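Local coordinates for protein lysine-specific demethylase REF6 (Arabidopsis thaliana, PDB 6A58) that removes methyl groups from di- and trimethylated histone H3 and so activates genes, its C-terminal C2H2 zinc fingers, the part in this chain, binding DNA, at residues 43-53 / 59-70. Sequence-based numbering, arbitrary orientation. Where two conformers were deposited one is given.
Sequences HKRNICPIKGC and SHKYLVQHQRVH. With ZN (zinc ion), chain C; ZN (zinc ion), chain B.
In this C2H2 zinc finger, Cys48 and Cys53 and, from helix 60-70, His66 and His70 grip one zinc ion tetrahedrally, while His43, near the C-terminal end of helix 37-44 in the preceding, degenerate finger, meets His60 at a second zinc completed by Cys25 and Cys30. Because His60 comes from the following finger, this zinc links the two directly. Thiolates and imidazoles suit zinc, a borderline acid that takes sulfur and nitrogen alike: Cys48 SG, Cys53 SG, His66 NE2 and His70 NE2 all lie 2.2 Å from their ion. Ile50 N donates to Cys48 SG at 3.5 Å and 165°, probably spreading the thiolate's charge. At the shared zinc the planes of the His43 and His60 rings are turned 86° apart. Asn46 tolerates the positive phi that closes helix 37-44 as a Schellman motif, its ND2 3.3 Å from His60 CA. A valine here, branched at CB and without the amide, would probably strain that turn and leave a gap beside His60. Leu63, CG anti to its own N (chi1 175°), forks between the sites: CD1 reaches Ile47 O at 3.5 Å, CD2 His43 CE1 at 3.4 Å. Ile50 lays CG1 over one face of the His70 ring, 4.0 Å from the centroid.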
loop_
_atom_site.group_PDB
_atom_site.type_symbol
_atom_site.label_atom_id
_atom_site.label_comp_id
_atom_site.label_asym_id
_atom_site.label_seq_id
_atom_site.Cartn_x
_atom_site.Cartn_y
_atom_site.Cartn_z
ATOM N N HIS A 43 1.873 -20.896 -9.680
ATOM C CA HIS A 43 2.089 -19.949 -8.592
ATOM C C HIS A 43 3.253 -20.354 -7.675
ATOM O O HIS A 43 4.049 -19.503 -7.283
ATOM C CB HIS A 43 0.803 -19.795 -7.776
ATOM C CG HIS A 43 0.950 -18.917 -6.577
ATOM N ND1 HIS A 43 1.119 -17.554 -6.674
ATOM C CD2 HIS A 43 0.936 -19.203 -5.253
ATOM C CE1 HIS A 43 1.209 -17.038 -5.462
ATOM N NE2 HIS A 43 1.110 -18.017 -4.582
ATOM N N LYS A 44 3.358 -21.642 -7.353
ATOM C CA LYS A 44 4.466 -22.146 -6.524
ATOM C C LYS A 44 5.838 -22.084 -7.220
ATOM O O LYS A 44 6.870 -22.146 -6.546
ATOM C CB LYS A 44 4.167 -23.554 -6.010
ATOM C CG LYS A 44 3.075 -23.557 -4.958
ATOM C CD LYS A 44 2.687 -24.960 -4.546
ATOM C CE LYS A 44 1.570 -24.920 -3.521
ATOM N NZ LYS A 44 1.189 -26.274 -3.043
ATOM N N ARG A 45 5.831 -21.962 -8.552
ATOM C CA ARG A 45 7.041 -21.688 -9.342
ATOM C C ARG A 45 7.293 -20.184 -9.516
ATOM O O ARG A 45 8.114 -19.765 -10.341
ATOM C CB ARG A 45 6.938 -22.370 -10.707
ATOM C CG ARG A 45 7.059 -23.884 -10.633
ATOM C CD ARG A 45 6.700 -24.535 -11.949
ATOM N NE ARG A 45 7.474 -24.005 -13.071
ATOM C CZ ARG A 45 7.253 -24.296 -14.352
ATOM N NH1 ARG A 45 6.278 -25.136 -14.710
ATOM N NH2 ARG A 45 8.016 -23.737 -15.289
ATOM N N ASN A 46 6.589 -19.364 -8.728
ATOM C CA ASN A 46 6.752 -17.910 -8.703
ATOM C C ASN A 46 6.521 -17.226 -10.049
ATOM O O ASN A 46 7.196 -16.250 -10.388
ATOM C CB ASN A 46 8.115 -17.543 -8.093
ATOM C CG ASN A 46 8.284 -18.092 -6.689
ATOM O OD1 ASN A 46 9.301 -18.702 -6.367
ATOM N ND2 ASN A 46 7.274 -17.897 -5.855
ATOM N N ILE A 47 5.539 -17.734 -10.792
ATOM C CA ILE A 47 5.099 -17.137 -12.046
ATOM C C ILE A 47 3.938 -16.204 -11.714
ATOM O O ILE A 47 3.016 -16.593 -10.995
ATOM C CB ILE A 47 4.634 -18.202 -13.061
ATOM C CG1 ILE A 47 5.780 -19.166 -13.392
ATOM C CG2 ILE A 47 4.115 -17.541 -14.337
ATOM C CD1 ILE A 47 5.334 -20.487 -13.977
ATOM N N CYS A 48 3.997 -14.975 -12.223
ATOM C CA CYS A 48 2.941 -13.981 -11.989
ATOM C C CYS A 48 1.541 -14.551 -12.273
ATOM O O CYS A 48 1.349 -15.221 -13.285
ATOM C CB CYS A 48 3.170 -12.757 -12.867
ATOM S SG CYS A 48 1.961 -11.445 -12.592
ATOM N N PRO A 49 0.559 -14.280 -11.386
ATOM C CA PRO A 49 -0.797 -14.815 -11.584
ATOM C C PRO A 49 -1.639 -14.117 -12.660
ATOM O O PRO A 49 -2.735 -14.597 -12.960
ATOM C CB PRO A 49 -1.454 -14.606 -10.213
ATOM C CG PRO A 49 -0.750 -13.425 -9.649
ATOM C CD PRO A 49 0.674 -13.564 -10.101
ATOM N N ILE A 50 -1.154 -13.004 -13.218
ATOM C CA ILE A 50 -1.952 -12.163 -14.115
ATOM C C ILE A 50 -1.802 -12.594 -15.575
ATOM O O ILE A 50 -0.685 -12.794 -16.063
ATOM C CB ILE A 50 -1.565 -10.668 -13.961
ATOM C CG1 ILE A 50 -1.756 -10.202 -12.504
ATOM C CG2 ILE A 50 -2.345 -9.787 -14.935
ATOM C CD1 ILE A 50 -3.158 -10.354 -11.949
ATOM N N LYS A 51 -2.936 -12.709 -16.267
ATOM C CA LYS A 51 -2.963 -13.069 -17.689
ATOM C C LYS A 51 -2.114 -12.103 -18.523
ATOM O O LYS A 51 -2.219 -10.883 -18.369
ATOM C CB LYS A 51 -4.403 -13.071 -18.218
ATOM C CG LYS A 51 -5.283 -14.178 -17.661
ATOM C CD LYS A 51 -6.754 -13.928 -17.962
ATOM C CE LYS A 51 -7.636 -15.016 -17.373
ATOM N NZ LYS A 51 -9.091 -14.771 -17.582
ATOM N N GLY A 52 -1.255 -12.663 -19.375
ATOM C CA GLY A 52 -0.416 -11.879 -20.286
ATOM C C GLY A 52 0.920 -11.368 -19.767
ATOM O O GLY A 52 1.719 -10.852 -20.555
ATOM N N CYS A 53 1.184 -11.497 -18.463
ATOM C CA CYS A 53 2.413 -10.956 -17.875
ATOM C C CYS A 53 3.606 -11.878 -18.139
ATOM O O CYS A 53 4.540 -11.497 -18.850
ATOM C CB CYS A 53 2.243 -10.702 -16.371
ATOM S SG CYS A 53 3.733 -10.063 -15.582
ATOM N N SER A 59 11.913 -15.630 -5.635
ATOM C CA SER A 59 11.271 -16.030 -4.392
ATOM C C SER A 59 9.801 -15.656 -4.400
ATOM O O SER A 59 9.334 -14.875 -5.231
ATOM C CB SER A 59 11.961 -15.373 -3.192
ATOM O OG SER A 59 11.522 -14.036 -3.014
ATOM N N HIS A 60 9.097 -16.208 -3.427
ATOM C CA HIS A 60 7.681 -15.955 -3.254
ATOM C C HIS A 60 7.391 -14.518 -2.795
ATOM O O HIS A 60 6.361 -13.954 -3.158
ATOM C CB HIS A 60 7.107 -16.974 -2.279
ATOM C CG HIS A 60 5.627 -17.093 -2.357
ATOM N ND1 HIS A 60 4.791 -16.272 -1.639
ATOM C CD2 HIS A 60 4.830 -17.913 -3.081
ATOM C CE1 HIS A 60 3.540 -16.588 -1.906
ATOM N NE2 HIS A 60 3.533 -17.586 -2.773
ATOM N N LYS A 61 8.302 -13.924 -2.021
ATOM C CA LYS A 61 8.169 -12.523 -1.602
ATOM C C LYS A 61 8.212 -11.557 -2.794
ATOM O O LYS A 61 7.407 -10.626 -2.866
ATOM C CB LYS A 61 9.254 -12.149 -0.583
ATOM C CG LYS A 61 8.964 -10.864 0.174
ATOM C CD LYS A 61 10.039 -10.549 1.204
ATOM C CE LYS A 61 11.302 -10.003 0.558
ATOM N NZ LYS A 61 12.257 -9.468 1.570
ATOM N N TYR A 62 9.149 -11.785 -3.718
ATOM C CA TYR A 62 9.240 -10.994 -4.959
ATOM C C TYR A 62 7.973 -11.092 -5.815
ATOM O O TYR A 62 7.529 -10.094 -6.390
ATOM C CB TYR A 62 10.447 -11.426 -5.805
ATOM C CG TYR A 62 11.794 -10.952 -5.292
ATOM C CD1 TYR A 62 12.079 -9.592 -5.175
ATOM C CD2 TYR A 62 12.801 -11.863 -4.963
ATOM C CE1 TYR A 62 13.315 -9.153 -4.721
ATOM C CE2 TYR A 62 14.042 -11.434 -4.509
ATOM C CZ TYR A 62 14.294 -10.079 -4.390
ATOM O OH TYR A 62 15.521 -9.650 -3.941
ATOM N N LEU A 63 7.412 -12.297 -5.905
ATOM C CA LEU A 63 6.177 -12.544 -6.657
ATOM C C LEU A 63 4.996 -11.733 -6.115
ATOM O O LEU A 63 4.291 -11.070 -6.878
ATOM C CB LEU A 63 5.829 -14.035 -6.617
ATOM C CG LEU A 63 4.510 -14.478 -7.260
ATOM C CD1 LEU A 63 4.596 -14.368 -8.773
ATOM C CD2 LEU A 63 4.147 -15.885 -6.807
ATOM N N VAL A 64 4.786 -11.810 -4.803
ATOM C CA VAL A 64 3.642 -11.160 -4.142
ATOM C C VAL A 64 3.719 -9.633 -4.269
ATOM O O VAL A 64 2.709 -8.978 -4.546
ATOM C CB VAL A 64 3.526 -11.590 -2.655
ATOM C CG1 VAL A 64 2.494 -10.754 -1.896
ATOM C CG2 VAL A 64 3.163 -13.067 -2.558
ATOM N N GLN A 65 4.912 -9.078 -4.075
ATOM C CA GLN A 65 5.142 -7.639 -4.255
ATOM C C GLN A 65 4.849 -7.182 -5.687
ATOM O O GLN A 65 4.223 -6.139 -5.889
ATOM C CB GLN A 65 6.577 -7.268 -3.872
ATOM C CG GLN A 65 6.853 -7.355 -2.378
ATOM C CD GLN A 65 8.322 -7.184 -2.027
ATOM O OE1 GLN A 65 9.144 -6.821 -2.872
ATOM N NE2 GLN A 65 8.657 -7.445 -0.767
ATOM N N HIS A 66 5.291 -7.971 -6.667
ATOM C CA HIS A 66 5.059 -7.662 -8.080
ATOM C C HIS A 66 3.577 -7.626 -8.472
ATOM O O HIS A 66 3.146 -6.706 -9.172
ATOM C CB HIS A 66 5.785 -8.658 -8.988
ATOM C CG HIS A 66 5.426 -8.510 -10.432
ATOM N ND1 HIS A 66 5.862 -7.454 -11.200
ATOM C CD2 HIS A 66 4.653 -9.272 -11.241
ATOM C CE1 HIS A 66 5.379 -7.574 -12.423
ATOM N NE2 HIS A 66 4.643 -8.670 -12.474
ATOM N N GLN A 67 2.817 -8.634 -8.039
ATOM C CA GLN A 67 1.379 -8.739 -8.353
ATOM C C GLN A 67 0.598 -7.464 -7.996
ATOM O O GLN A 67 -0.319 -7.078 -8.723
ATOM C CB GLN A 67 0.768 -9.978 -7.662
ATOM C CG GLN A 67 -0.755 -10.108 -7.747
ATOM C CD GLN A 67 -1.491 -9.443 -6.591
ATOM O OE1 GLN A 67 -1.104 -9.580 -5.429
ATOM N NE2 GLN A 67 -2.562 -8.720 -6.908
ATOM N N ARG A 68 0.976 -6.821 -6.891
ATOM C CA ARG A 68 0.371 -5.551 -6.460
ATOM C C ARG A 68 0.479 -4.419 -7.492
ATOM O O ARG A 68 -0.404 -3.563 -7.558
ATOM C CB ARG A 68 0.997 -5.089 -5.142
ATOM N N VAL A 69 1.551 -4.419 -8.288
ATOM C CA VAL A 69 1.745 -3.423 -9.352
ATOM C C VAL A 69 0.691 -3.492 -10.467
ATOM O O VAL A 69 0.400 -2.476 -11.105
ATOM C CB VAL A 69 3.145 -3.545 -9.991
ATOM N N HIS A 70 0.132 -4.677 -10.709
ATOM C CA HIS A 70 -0.976 -4.836 -11.661
ATOM C C HIS A 70 -2.304 -4.272 -11.145
ATOM O O HIS A 70 -3.147 -3.852 -11.942
ATOM C CB HIS A 70 -1.178 -6.310 -12.025
ATOM C CG HIS A 70 -0.083 -6.880 -12.869
ATOM N ND1 HIS A 70 -0.079 -6.781 -14.242
ATOM C CD2 HIS A 70 1.031 -7.572 -12.537
ATOM C CE1 HIS A 70 0.997 -7.379 -14.721
ATOM N NE2 HIS A 70 1.687 -7.869 -13.706
HETATM ZN ZN ZN C . 2.937 -9.675 -13.526
HETATM ZN ZN ZN B . 1.417 -18.058 -2.526
#